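Local coordinates for haloacid delahogenase-like family hydrolase (Xanthomonas campestris pv. campestris, PDB 2PKE), which is a magnesium-binding hydrolase of the haloacid dehalogenase family that probably acts as a phosphatase, at residues Q11-T23 with F175-N187. Sequence-based numbering, arbitrary orientation.
Sequences QAIQLVGFDGDDT and FDLPAERFVMIGN. With MG (magnesium ion), chain C.
L15 sits among F175, L177 and F182 on one face of the sheet. With its CG anti to the backbone N (chi1 -180°), it lays CD2 over a face of the F175 ring, 3.8 Å from the centroid, a CH-pi contact. L177 CD2 presses on L15 CB at 3.4 Å, a tight fit, and the same CB lies at the edge of the F182 ring. Farther along this face, F182 CE1 and the selenium of M184 pack against G17, which has no side chain to hold them off. On the other face, I185 CD1 reaches F18 CE2 at 3.5 Å and also touches V16 CG1, while I13 CG2 meets V183 CG2.

Strands 15-18 and 182-186 run parallel between these layers. R181 O accepts hydrogen bonds from both Q14 N and L15 N; V183 N then donates to L15 O, G17 N to V183 O, I185 N to G17 O and D19 N to I185 O.

Past the strand ends, magnesium joins the segments: D19 OD2 at 2.0 Å, D21 O and N187 OD1, with three waters, make six ligands. The D19 carboxylate and N187 amide are nearly coplanar, 24° apart. D22 OD2 accepts from one metal-bound water, which in turn accepts from N187 ND2, while D22 OD1 accepts a hydrogen bond from the backbone N of E28. D19, D21 and T23 fit the HAD DxDx(T/V) motif, and K163 pairs with D19 OD1.

These are central strands of a Rossmann-like parallel sheet, flanked by 129-135 beside 15-18 and 202-205 beside 182-186; helix 189-198 packs over M184 and N187.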
ATOM      1  N   GLN A  11     -10.132   4.660  32.901  1.00 27.15           N
ATOM      2  CA  GLN A  11     -10.419   5.540  31.745  1.00 27.70           C
ATOM      3  C   GLN A  11     -11.307   4.792  30.752  1.00 24.88           C
ATOM      4  O   GLN A  11     -11.304   3.554  30.720  1.00 27.23           O
ATOM      5  CB  GLN A  11      -9.132   6.039  31.057  1.00 27.54           C
ATOM      6  CG  GLN A  11      -8.411   4.993  30.247  1.00 24.64           C
ATOM      7  CD  GLN A  11      -7.003   5.430  29.862  1.00 27.66           C
ATOM      8  OE1 GLN A  11      -6.175   5.670  30.737  1.00 31.37           O
ATOM      9  NE2 GLN A  11      -6.725   5.534  28.556  1.00 28.25           N
ATOM     10  N   ALA A  12     -12.048   5.526  29.929  1.00 22.31           N
ATOM     11  CA  ALA A  12     -12.997   4.919  28.987  1.00 19.82           C
ATOM     12  C   ALA A  12     -12.364   4.831  27.595  1.00 21.06           C
ATOM     13  O   ALA A  12     -12.300   3.749  27.018  1.00 26.47           O
ATOM     14  CB  ALA A  12     -14.312   5.683  28.944  1.00 19.35           C
ATOM     15  N   ILE A  13     -11.811   5.932  27.085  1.00 23.79           N
ATOM     16  CA  ILE A  13     -11.140   5.899  25.783  1.00 20.04           C
ATOM     17  C   ILE A  13      -9.764   5.214  25.949  1.00 21.65           C
ATOM     18  O   ILE A  13      -9.043   5.485  26.899  1.00 22.42           O
ATOM     19  CB  ILE A  13     -10.981   7.334  25.197  1.00 20.30           C
ATOM     20  CG1 ILE A  13     -12.324   7.978  24.853  1.00 21.96           C
ATOM     21  CG2 ILE A  13      -9.958   7.383  23.986  1.00 15.46           C
ATOM     22  CD1 ILE A  13     -13.195   7.172  24.005  1.00 18.36           C
ATOM     23  N   GLN A  14      -9.412   4.311  25.047  1.00 21.48           N
ATOM     24  CA  GLN A  14      -8.146   3.588  25.145  1.00 19.80           C
ATOM     25  C   GLN A  14      -7.205   3.839  23.978  1.00 20.98           C
ATOM     26  O   GLN A  14      -6.013   3.571  24.098  1.00 22.93           O
ATOM     27  CB  GLN A  14      -8.412   2.078  25.236  1.00 18.68           C
ATOM     28  CG  GLN A  14      -9.283   1.630  26.405  1.00 20.49           C
ATOM     29  CD  GLN A  14      -8.608   1.751  27.715  1.00 21.43           C
ATOM     30  OE1 GLN A  14      -7.370   1.793  27.783  1.00 28.08           O
ATOM     31  NE2 GLN A  14      -9.401   1.777  28.806  1.00 17.10           N
ATOM     32  N   LEU A  15      -7.725   4.335  22.849  1.00 19.27           N
ATOM     33  CA  LEU A  15      -6.952   4.428  21.641  1.00 19.46           C
ATOM     34  C   LEU A  15      -7.283   5.716  20.907  1.00 20.28           C
ATOM     35  O   LEU A  15      -8.424   6.062  20.774  1.00 15.41           O
ATOM     36  CB  LEU A  15      -7.205   3.235  20.735  1.00 21.08           C
ATOM     37  CG  LEU A  15      -6.462   3.172  19.407  1.00 22.39           C
ATOM     38  CD1 LEU A  15      -4.919   3.027  19.541  1.00 19.02           C
ATOM     39  CD2 LEU A  15      -6.998   2.019  18.524  1.00 22.00           C
ATOM     40  N   VAL A  16      -6.266   6.438  20.483  1.00 20.82           N
ATOM     41  CA  VAL A  16      -6.480   7.651  19.730  1.00 19.42           C
ATOM     42  C   VAL A  16      -5.824   7.466  18.369  1.00 19.66           C
ATOM     43  O   VAL A  16      -4.633   7.172  18.278  1.00 21.94           O
ATOM     44  CB  VAL A  16      -5.930   8.865  20.443  1.00 21.60           C
ATOM     45  CG1 VAL A  16      -6.215  10.125  19.612  1.00 12.44           C
ATOM     46  CG2 VAL A  16      -6.515   8.987  21.855  1.00 15.34           C
ATOM     47  N   GLY A  17      -6.619   7.625  17.324  1.00 16.71           N
ATOM     48  CA  GLY A  17      -6.147   7.488  15.988  1.00 18.21           C
ATOM     49  C   GLY A  17      -5.905   8.859  15.426  1.00 20.44           C
ATOM     50  O   GLY A  17      -6.605   9.793  15.788  1.00 19.47           O
ATOM     51  N   PHE A  18      -4.893   8.987  14.552  1.00 18.29           N
ATOM     52  CA  PHE A  18      -4.575  10.231  13.916  1.00 17.96           C
ATOM     53  C   PHE A  18      -4.558  10.018  12.422  1.00 15.59           C
ATOM     54  O   PHE A  18      -3.915   9.079  11.935  1.00 20.17           O
ATOM     55  CB  PHE A  18      -3.184  10.719  14.335  1.00 21.22           C
ATOM     56  CG  PHE A  18      -3.080  11.079  15.787  1.00 17.07           C
ATOM     57  CD1 PHE A  18      -2.867  10.115  16.743  1.00 20.70           C
ATOM     58  CD2 PHE A  18      -3.231  12.390  16.191  1.00 19.52           C
ATOM     59  CE1 PHE A  18      -2.782  10.468  18.094  1.00 18.47           C
ATOM     60  CE2 PHE A  18      -3.133  12.728  17.519  1.00 16.00           C
ATOM     61  CZ  PHE A  18      -2.906  11.749  18.463  1.00 15.87           C
ATOM     62  N   ASP A  19      -5.169  10.918  11.678  1.00 16.42           N
ATOM     63  CA  ASP A  19      -4.874  11.057  10.241  1.00 16.77           C
ATOM     64  C   ASP A  19      -3.459  11.624  10.032  1.00 19.22           C
ATOM     65  O   ASP A  19      -2.836  12.173  10.951  1.00 21.54           O
ATOM     66  CB  ASP A  19      -5.923  11.978   9.604  1.00 15.61           C
ATOM     67  CG  ASP A  19      -5.728  12.208   8.123  1.00 19.40           C
ATOM     68  OD1 ASP A  19      -5.427  11.244   7.370  1.00 23.09           O
ATOM     69  OD2 ASP A  19      -5.876  13.390   7.674  1.00 19.99           O
ATOM     70  N   GLY A  20      -2.908  11.478   8.832  1.00 21.63           N
ATOM     71  CA  GLY A  20      -1.588  12.102   8.572  1.00 21.63           C
ATOM     72  C   GLY A  20      -1.703  13.395   7.770  1.00 20.85           C
ATOM     73  O   GLY A  20      -1.493  14.497   8.287  1.00 21.66           O
ATOM     74  N   ASP A  21      -1.996  13.248   6.494  1.00 22.81           N
ATOM     75  CA  ASP A  21      -1.978  14.368   5.548  1.00 20.44           C
ATOM     76  C   ASP A  21      -2.949  15.451   5.998  1.00 21.32           C
ATOM     77  O   ASP A  21      -4.151  15.190   6.211  1.00 19.30           O
ATOM     78  CB  ASP A  21      -2.417  13.901   4.157  1.00 19.35           C
ATOM     79  CG  ASP A  21      -1.395  13.026   3.417  1.00 21.01           C
ATOM     80  OD1 ASP A  21      -0.193  13.051   3.635  1.00 23.54           O
ATOM     81  OD2 ASP A  21      -1.831  12.322   2.488  1.00 22.98           O
ATOM     82  N   ASP A  22      -2.418  16.636   6.238  1.00 20.25           N
ATOM     83  CA  ASP A  22      -3.192  17.813   6.609  1.00 19.82           C
ATOM     84  C   ASP A  22      -3.744  17.781   8.030  1.00 20.15           C
ATOM     85  O   ASP A  22      -4.585  18.625   8.387  1.00 20.47           O
ATOM     86  CB  ASP A  22      -4.312  18.060   5.606  1.00 19.84           C
ATOM     87  CG  ASP A  22      -3.812  18.018   4.188  1.00 24.93           C
ATOM     88  OD1 ASP A  22      -2.862  18.769   3.890  1.00 19.75           O
ATOM     89  OD2 ASP A  22      -4.322  17.158   3.432  1.00 23.69           O
ATOM     90  N   THR A  23      -3.236  16.832   8.817  1.00 20.46           N
ATOM     91  CA  THR A  23      -3.558  16.673  10.235  1.00 20.24           C
ATOM     92  C   THR A  23      -2.227  16.728  11.057  1.00 17.95           C
ATOM     93  O   THR A  23      -2.058  17.594  11.936  1.00 19.64           O
ATOM     94  CB  THR A  23      -4.322  15.357  10.545  1.00 21.17           C
ATOM     95  OG1 THR A  23      -5.598  15.365   9.893  1.00 20.80           O
ATOM     96  CG2 THR A  23      -4.494  15.201  12.059  1.00 23.24           C
ATOM     97  N   PHE A 175      -7.339  -4.479  17.032  1.00 24.46           N
ATOM     98  CA  PHE A 175      -6.932  -3.982  18.336  1.00 24.47           C
ATOM     99  C   PHE A 175      -7.783  -4.571  19.438  1.00 25.96           C
ATOM    100  O   PHE A 175      -7.478  -4.362  20.617  1.00 25.88           O
ATOM    101  CB  PHE A 175      -7.102  -2.472  18.434  1.00 26.33           C
ATOM    102  CG  PHE A 175      -6.079  -1.685  17.676  1.00 29.00           C
ATOM    103  CD1 PHE A 175      -4.740  -1.731  18.054  1.00 34.04           C
ATOM    104  CD2 PHE A 175      -6.461  -0.852  16.635  1.00 23.41           C
ATOM    105  CE1 PHE A 175      -3.792  -0.994  17.371  1.00 40.46           C
ATOM    106  CE2 PHE A 175      -5.521  -0.111  15.947  1.00 33.02           C
ATOM    107  CZ  PHE A 175      -4.179  -0.193  16.317  1.00 33.81           C
ATOM    108  N   ASP A 176      -8.864  -5.256  19.065  1.00 23.59           N
ATOM    109  CA  ASP A 176      -9.750  -5.936  20.003  1.00 25.73           C
ATOM    110  C   ASP A 176     -10.398  -4.890  20.890  1.00 23.74           C
ATOM    111  O   ASP A 176     -10.534  -5.062  22.081  1.00 23.19           O
ATOM    112  CB  ASP A 176      -8.972  -6.964  20.825  1.00 27.74           C
ATOM    113  CG  ASP A 176      -9.794  -8.184  21.202  1.00 31.10           C
ATOM    114  OD1 ASP A 176     -10.822  -8.067  21.900  1.00 31.10           O
ATOM    115  OD2 ASP A 176      -9.387  -9.291  20.822  1.00 38.83           O
ATOM    116  N   LEU A 177     -10.860  -3.819  20.274  1.00 25.23           N
ATOM    117  CA  LEU A 177     -11.318  -2.657  21.014  1.00 26.92           C
ATOM    118  C   LEU A 177     -12.678  -2.285  20.459  1.00 22.33           C
ATOM    119  O   LEU A 177     -12.821  -2.271  19.247  1.00 26.72           O
ATOM    120  CB  LEU A 177     -10.310  -1.518  20.777  1.00 26.24           C
ATOM    121  CG  LEU A 177     -10.363  -0.359  21.751  1.00 33.56           C
ATOM    122  CD1 LEU A 177      -9.834  -0.819  23.095  1.00 34.89           C
ATOM    123  CD2 LEU A 177      -9.615   0.868  21.198  1.00 30.35           C
ATOM    124  N   PRO A 178     -13.673  -2.009  21.321  1.00 22.49           N
ATOM    125  CA  PRO A 178     -14.941  -1.543  20.772  1.00 23.90           C
ATOM    126  C   PRO A 178     -14.813  -0.075  20.414  1.00 22.77           C
ATOM    127  O   PRO A 178     -13.958   0.616  20.973  1.00 23.07           O
ATOM    128  CB  PRO A 178     -15.915  -1.736  21.903  1.00 22.44           C
ATOM    129  CG  PRO A 178     -15.105  -1.753  23.131  1.00 24.19           C
ATOM    130  CD  PRO A 178     -13.707  -2.058  22.800  1.00 25.26           C
ATOM    131  N   ALA A 179     -15.652   0.380  19.480  1.00 23.63           N
ATOM    132  CA  ALA A 179     -15.518   1.723  18.948  1.00 22.63           C
ATOM    133  C   ALA A 179     -15.736   2.808  19.981  1.00 19.93           C
ATOM    134  O   ALA A 179     -15.142   3.875  19.854  1.00 20.44           O
ATOM    135  CB  ALA A 179     -16.435   1.918  17.739  1.00 21.07           C
ATOM    136  N   GLU A 180     -16.538   2.567  21.018  1.00 18.67           N
ATOM    137  CA  GLU A 180     -16.744   3.602  22.056  1.00 17.06           C
ATOM    138  C   GLU A 180     -15.498   3.932  22.900  1.00 17.87           C
ATOM    139  O   GLU A 180     -15.530   4.871  23.711  1.00 20.70           O
ATOM    140  CB  GLU A 180     -17.908   3.292  22.991  1.00 19.52           C
ATOM    141  CG  GLU A 180     -17.677   2.055  23.937  1.00 22.20           C
ATOM    142  CD  GLU A 180     -18.138   0.751  23.346  1.00 27.05           C
ATOM    143  OE1 GLU A 180     -18.470   0.714  22.130  1.00 38.63           O
ATOM    144  OE2 GLU A 180     -18.142  -0.252  24.094  1.00 38.19           O
ATOM    145  N   ARG A 181     -14.434   3.155  22.726  1.00 19.00           N
ATOM    146  CA  ARG A 181     -13.164   3.408  23.360  1.00 20.55           C
ATOM    147  C   ARG A 181     -12.108   3.945  22.389  1.00 20.28           C
ATOM    148  O   ARG A 181     -10.933   3.963  22.720  1.00 18.28           O
ATOM    149  CB  ARG A 181     -12.668   2.139  24.045  1.00 18.13           C
ATOM    150  CG  ARG A 181     -13.662   1.581  25.016  1.00 19.02           C
ATOM    151  CD  ARG A 181     -13.067   0.527  25.937  1.00 26.16           C
ATOM    152  NE  ARG A 181     -14.157  -0.195  26.593  1.00 31.33           N
ATOM    153  CZ  ARG A 181     -14.150  -1.476  26.938  1.00 38.54           C
ATOM    154  NH1 ARG A 181     -13.099  -2.249  26.725  1.00 39.55           N
ATOM    155  NH2 ARG A 181     -15.229  -2.001  27.507  1.00 45.70           N
ATOM    156  N   PHE A 182     -12.540   4.474  21.230  1.00 17.72           N
ATOM    157  CA  PHE A 182     -11.658   4.998  20.231  1.00 19.65           C
ATOM    158  C   PHE A 182     -12.074   6.394  19.821  1.00 18.43           C
ATOM    159  O   PHE A 182     -13.263   6.653  19.621  1.00 17.46           O
ATOM    160  CB  PHE A 182     -11.631   4.025  19.051  1.00 19.35           C
ATOM    161  CG  PHE A 182     -10.925   4.519  17.857  1.00 19.83           C
ATOM    162  CD1 PHE A 182      -9.545   4.632  17.809  1.00 18.99           C
ATOM    163  CD2 PHE A 182     -11.648   4.861  16.747  1.00 15.97           C
ATOM    164  CE1 PHE A 182      -8.921   5.069  16.654  1.00 18.29           C
ATOM    165  CE2 PHE A 182     -11.038   5.286  15.596  1.00 22.23           C
ATOM    166  CZ  PHE A 182      -9.654   5.363  15.545  1.00 18.32           C
ATOM    167  N   VAL A 183     -11.084   7.287  19.761  1.00 19.47           N
ATOM    168  CA  VAL A 183     -11.240   8.625  19.208  1.00 21.83           C
ATOM    169  C   VAL A 183     -10.369   8.703  17.963  1.00 19.44           C
ATOM    170  O   VAL A 183      -9.224   8.303  17.978  1.00 23.28           O
ATOM    171  CB  VAL A 183     -10.804   9.753  20.208  1.00 24.36           C
ATOM    172  CG1 VAL A 183     -11.105  11.112  19.631  1.00 22.44           C
ATOM    173  CG2 VAL A 183     -11.527   9.620  21.565  1.00 30.03           C
HETATM  174  N   MSE A 184     -10.907   9.281  16.902  1.00 18.35           N
HETATM  175  CA  MSE A 184     -10.137   9.537  15.683  1.00 21.07           C
HETATM  176  C   MSE A 184      -9.967  11.045  15.473  1.00 19.79           C
HETATM  177  O   MSE A 184     -10.972  11.785  15.569  1.00 20.01           O
HETATM  178  CB  MSE A 184     -10.840   8.919  14.482  1.00 20.53           C
HETATM  179  CG  MSE A 184     -10.119   9.225  13.153  1.00 20.51           C
HETATM  180 SE   MSE A 184      -8.440   8.303  12.840  0.75 16.86          SE
HETATM  181  CE  MSE A 184      -8.277   9.174  11.122  1.00 11.69           C
ATOM    182  N   ILE A 185      -8.717  11.471  15.177  1.00 18.15           N
ATOM    183  CA  ILE A 185      -8.391  12.891  14.937  1.00 17.74           C
ATOM    184  C   ILE A 185      -8.060  13.087  13.472  1.00 19.86           C
ATOM    185  O   ILE A 185      -7.198  12.400  12.933  1.00 17.36           O
ATOM    186  CB  ILE A 185      -7.224  13.399  15.795  1.00 19.19           C
ATOM    187  CG1 ILE A 185      -7.489  13.193  17.295  1.00 17.92           C
ATOM    188  CG2 ILE A 185      -6.940  14.893  15.487  1.00 18.71           C
ATOM    189  CD1 ILE A 185      -6.392  13.684  18.192  1.00 21.40           C
ATOM    190  N   GLY A 186      -8.760  14.005  12.814  1.00 18.10           N
ATOM    191  CA  GLY A 186      -8.447  14.312  11.437  1.00 19.29           C
ATOM    192  C   GLY A 186      -9.025  15.592  10.882  1.00 19.61           C
ATOM    193  O   GLY A 186      -9.800  16.283  11.523  1.00 21.12           O
ATOM    194  N   ASN A 187      -8.627  15.913   9.662  1.00 18.26           N
ATOM    195  CA  ASN A 187      -9.036  17.153   9.025  1.00 20.17           C
ATOM    196  C   ASN A 187     -10.218  17.031   8.100  1.00 23.27           C
ATOM    197  O   ASN A 187     -10.695  18.055   7.629  1.00 20.48           O
ATOM    198  CB  ASN A 187      -7.877  17.752   8.240  1.00 21.57           C
ATOM    199  CG  ASN A 187      -7.487  16.929   7.024  1.00 19.94           C
ATOM    200  OD1 ASN A 187      -6.841  15.887   7.166  1.00 20.57           O
ATOM    201  ND2 ASN A 187      -7.847  17.396   5.826  1.00 18.53           N
TER
HETATM  202 MG    MG C 300      -6.032  14.390   5.965  1.00 19.59          MG
HETATM  203  O   HOH W   1      -5.400  12.521   5.127  1.00 16.63           O
HETATM  204  O   HOH W   2      -6.247  15.546   4.261  1.00 20.26           O
HETATM  205  O   HOH W   3      -8.089  13.680   5.888  1.00 16.92           O